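Local coordinates for putative calcium binding protein (Streptomyces coelicolor, PDB 3AKB) that binds calcium ions through EF-hand loops and probably takes part in calcium-mediated regulation in this bacterium, at residues D90-M95 with P156-Y161. The protein carries 2 engineered substitutions. Residues are numbered along the deposited sequence; the frame is centred on the assembly and turned at random.
Engineered in segment 90-95: M95 (natural residue Ile).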
ATOM      1  N   ASP A  90      -4.273  -6.715  11.693  1.00 18.06           N
ATOM      2  CA  ASP A  90      -5.597  -6.149  11.411  1.00 17.42           C
ATOM      3  C   ASP A  90      -5.678  -4.681  11.820  1.00 16.68           C
ATOM      4  O   ASP A  90      -6.276  -3.869  11.118  1.00 15.46           O
ATOM      5  CB  ASP A  90      -6.696  -6.932  12.143  1.00 17.93           C
ATOM      6  CG  ASP A  90      -7.109  -8.197  11.418  1.00 21.44           C
ATOM      7  OD1 ASP A  90      -6.341  -8.692  10.560  1.00 24.73           O
ATOM      8  OD2 ASP A  90      -8.221  -8.692  11.732  1.00 25.29           O
ATOM      9  N   ARG A  91      -5.098  -4.350  12.971  1.00 16.27           N
ATOM     10  CA  ARG A  91      -5.076  -2.958  13.421  1.00 16.47           C
ATOM     11  C   ARG A  91      -4.275  -2.087  12.441  1.00 16.06           C
ATOM     12  O   ARG A  91      -4.689  -0.974  12.091  1.00 15.70           O
ATOM     13  CB  ARG A  91      -4.516  -2.858  14.843  1.00 17.71           C
ATOM     14  CG  ARG A  91      -5.577  -2.986  15.947  1.00 19.98           C
ATOM     15  CD  ARG A  91      -5.177  -2.130  17.145  1.00 24.64           C
ATOM     16  NE  ARG A  91      -4.393  -2.907  18.081  1.00 26.35           N
ATOM     17  CZ  ARG A  91      -3.692  -2.418  19.098  1.00 24.43           C
ATOM     18  NH1 ARG A  91      -3.640  -1.113  19.351  1.00 20.12           N
ATOM     19  NH2 ARG A  91      -3.023  -3.260  19.865  1.00 24.99           N
ATOM     20  N   PHE A  92      -3.141  -2.601  11.978  1.00 14.98           N
ATOM     21  CA  PHE A  92      -2.368  -1.847  10.996  1.00 13.93           C
ATOM     22  C   PHE A  92      -3.155  -1.675   9.695  1.00 13.72           C
ATOM     23  O   PHE A  92      -3.218  -0.576   9.149  1.00 12.64           O
ATOM     24  CB  PHE A  92      -1.014  -2.484  10.713  1.00 13.61           C
ATOM     25  CG  PHE A  92      -0.178  -1.692   9.729  1.00 14.09           C
ATOM     26  CD1 PHE A  92       0.281  -0.421  10.047  1.00 15.60           C
ATOM     27  CD2 PHE A  92       0.150  -2.226   8.501  1.00 13.61           C
ATOM     28  CE1 PHE A  92       1.067   0.303   9.140  1.00 13.89           C
ATOM     29  CE2 PHE A  92       0.949  -1.499   7.581  1.00 13.33           C
ATOM     30  CZ  PHE A  92       1.386  -0.225   7.907  1.00 14.41           C
ATOM     31  N   ALA A  93      -3.780  -2.759   9.221  1.00 13.21           N
ATOM     32  CA  ALA A  93      -4.609  -2.696   8.009  1.00 13.19           C
ATOM     33  C   ALA A  93      -5.740  -1.685   8.139  1.00 13.16           C
ATOM     34  O   ALA A  93      -6.080  -1.019   7.151  1.00 13.28           O
ATOM     35  CB  ALA A  93      -5.158  -4.065   7.661  1.00 12.68           C
ATOM     36  N   GLU A  94      -6.324  -1.557   9.335  1.00 13.13           N
ATOM     37  CA  GLU A  94      -7.295  -0.504   9.567  1.00 13.10           C
ATOM     38  C   GLU A  94      -6.721   0.901   9.411  1.00 12.88           C
ATOM     39  O   GLU A  94      -7.433   1.800   8.948  1.00 12.87           O
ATOM     40  CB  GLU A  94      -8.011  -0.648  10.920  1.00 13.73           C
ATOM     41  CG  GLU A  94      -8.948  -1.843  11.004  1.00 14.51           C
ATOM     42  CD  GLU A  94     -10.017  -1.879   9.899  1.00 15.28           C
ATOM     43  OE1 GLU A  94     -10.597  -0.816   9.585  1.00 15.42           O
ATOM     44  OE2 GLU A  94     -10.249  -2.976   9.336  1.00 19.19           O
ATOM     45  N   MET A  95      -5.460   1.107   9.792  1.00 12.27           N
ATOM     46  CA  MET A  95      -4.817   2.427   9.595  1.00 12.31           C
ATOM     47  C   MET A  95      -4.639   2.714   8.100  1.00 11.41           C
ATOM     48  O   MET A  95      -4.614   3.879   7.685  1.00 11.57           O
ATOM     49  CB  MET A  95      -3.478   2.510  10.341  1.00 13.80           C
ATOM     50  CG  MET A  95      -3.628   2.377  11.852  1.00 15.97           C
ATOM     51  SD  MET A  95      -4.097   3.927  12.658  1.00 15.80           S
ATOM     52  CE  MET A  95      -2.614   4.934  12.698  1.00 17.67           C
ATOM     53  N   PRO A 156      -7.961  -7.301   3.936  1.00 13.08           N
ATOM     54  CA  PRO A 156      -7.285  -8.464   4.548  1.00 13.57           C
ATOM     55  C   PRO A 156      -6.029  -8.933   3.789  1.00 13.04           C
ATOM     56  O   PRO A 156      -5.085  -9.426   4.408  1.00 13.90           O
ATOM     57  CB  PRO A 156      -8.363  -9.555   4.528  1.00 14.29           C
ATOM     58  CG  PRO A 156      -9.315  -9.143   3.516  1.00 15.26           C
ATOM     59  CD  PRO A 156      -9.326  -7.639   3.493  1.00 13.56           C
ATOM     60  N   ALA A 157      -5.988  -8.765   2.465  1.00 12.24           N
ATOM     61  CA  ALA A 157      -4.745  -9.103   1.722  1.00 13.06           C
ATOM     62  C   ALA A 157      -3.582  -8.201   2.156  1.00 13.51           C
ATOM     63  O   ALA A 157      -2.441  -8.647   2.271  1.00 13.76           O
ATOM     64  CB  ALA A 157      -4.953  -8.993   0.235  1.00 13.46           C
ATOM     65  N   PHE A 158      -3.885  -6.930   2.398  1.00 12.38           N
ATOM     66  CA  PHE A 158      -2.885  -5.981   2.850  1.00 12.03           C
ATOM     67  C   PHE A 158      -2.394  -6.420   4.241  1.00 12.52           C
ATOM     68  O   PHE A 158      -1.184  -6.496   4.468  1.00 12.12           O
ATOM     69  CB  PHE A 158      -3.505  -4.577   2.855  1.00 11.67           C
ATOM     70  CG  PHE A 158      -2.587  -3.490   3.360  1.00 12.19           C
ATOM     71  CD1 PHE A 158      -1.933  -2.656   2.459  1.00 12.42           C
ATOM     72  CD2 PHE A 158      -2.421  -3.271   4.737  1.00 13.02           C
ATOM     73  CE1 PHE A 158      -1.074  -1.655   2.917  1.00 11.49           C
ATOM     74  CE2 PHE A 158      -1.580  -2.259   5.204  1.00 14.13           C
ATOM     75  CZ  PHE A 158      -0.918  -1.449   4.293  1.00 10.89           C
ATOM     76  N   ALA A 159      -3.337  -6.757   5.128  1.00 12.88           N
ATOM     77  CA  ALA A 159      -3.032  -7.242   6.483  1.00 13.96           C
ATOM     78  C   ALA A 159      -2.123  -8.480   6.437  1.00 13.96           C
ATOM     79  O   ALA A 159      -1.146  -8.584   7.195  1.00 14.48           O
ATOM     80  CB  ALA A 159      -4.313  -7.567   7.235  1.00 14.12           C
ATOM     81  N   ARG A 160      -2.443  -9.417   5.545  1.00 14.95           N
ATOM     82  CA  ARG A 160      -1.660 -10.636   5.373  1.00 16.09           C
ATOM     83  C   ARG A 160      -0.268 -10.366   4.793  1.00 15.08           C
ATOM     84  O   ARG A 160       0.738 -10.920   5.269  1.00 15.21           O
ATOM     85  CB  ARG A 160      -2.397 -11.635   4.473  1.00 16.64           C
ATOM     86  CG  ARG A 160      -3.568 -12.366   5.121  1.00 18.44           C
ATOM     87  CD  ARG A 160      -4.280 -13.283   4.118  1.00 20.26           C
ATOM     88  NE  ARG A 160      -4.875 -12.523   3.013  1.00 26.19           N
ATOM     89  CZ  ARG A 160      -5.849 -12.978   2.222  1.00 27.47           C
ATOM     90  NH1 ARG A 160      -6.331 -14.206   2.388  1.00 28.45           N
ATOM     91  NH2 ARG A 160      -6.333 -12.217   1.255  1.00 28.40           N
ATOM     92  N   TYR A 161      -0.193  -9.539   3.747  1.00 13.83           N
ATOM     93  CA  TYR A 161       1.102  -9.251   3.123  1.00 14.00           C
ATOM     94  C   TYR A 161       2.089  -8.644   4.131  1.00 14.07           C
ATOM     95  O   TYR A 161       3.277  -8.989   4.102  1.00 15.00           O
ATOM     96  CB  TYR A 161       0.957  -8.332   1.899  1.00 14.58           C
ATOM     97  CG  TYR A 161       2.281  -7.945   1.288  1.00 13.85           C
ATOM     98  CD1 TYR A 161       3.038  -8.856   0.563  1.00 16.50           C
ATOM     99  CD2 TYR A 161       2.793  -6.661   1.463  1.00 13.99           C
ATOM    100  CE1 TYR A 161       4.279  -8.485   0.017  1.00 13.15           C
ATOM    101  CE2 TYR A 161       4.027  -6.281   0.904  1.00 14.16           C
ATOM    102  CZ  TYR A 161       4.755  -7.199   0.204  1.00 15.50           C
ATOM    103  OH  TYR A 161       5.967  -6.822  -0.335  1.00 17.56           O
TER
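A93 and A159 meet methyl to methyl, CB to CB at 3.6 Å, and their CA atoms lie only 5.0 Å apart. The pair illustrates how small residues let two helices come close: the axes of the two short segments approach to 8.5 Å, with their N-to-C directions at 125°. Beside the alanines, F158 points from its helix toward the partner. Its CG stands anti to the backbone N (chi1 178°), which carries the ring across the interface until CD2 lies 4.0 Å from A93 CA, so the ring meets A93 obliquely, touching its CA as well as its methyl. The far end of the same ring reaches F92, whose CE2 approaches F158 CE2 to 3.6 Å. The two planes are nearly parallel, at 27°, but slid so far apart (centroids 5.7 Å) that the rings barely overlap, and they touch obliquely through CD2 and CE2 of F92 and CE2 and CZ of F158.

In the EF-hand fold of this protein, helix 151-161 contains the calcium ligand E153 and helix 89-107 ends just before the calcium ligand D108, so the contact joins helices that adjoin two of the calcium loops. L56, L60 and I63 of helix 44-64 also pack on F92, and F158 also touches A96 and L100, further along helix 89-107.

Packing thins toward D90. Its side chain starts away from the partner helix, yet OD1 swings back to 4.1 Å from A159 CB, a loose touch on the solvent side, D90 being exposed; no hydrogen bond joins the two segments anywhere in the contact.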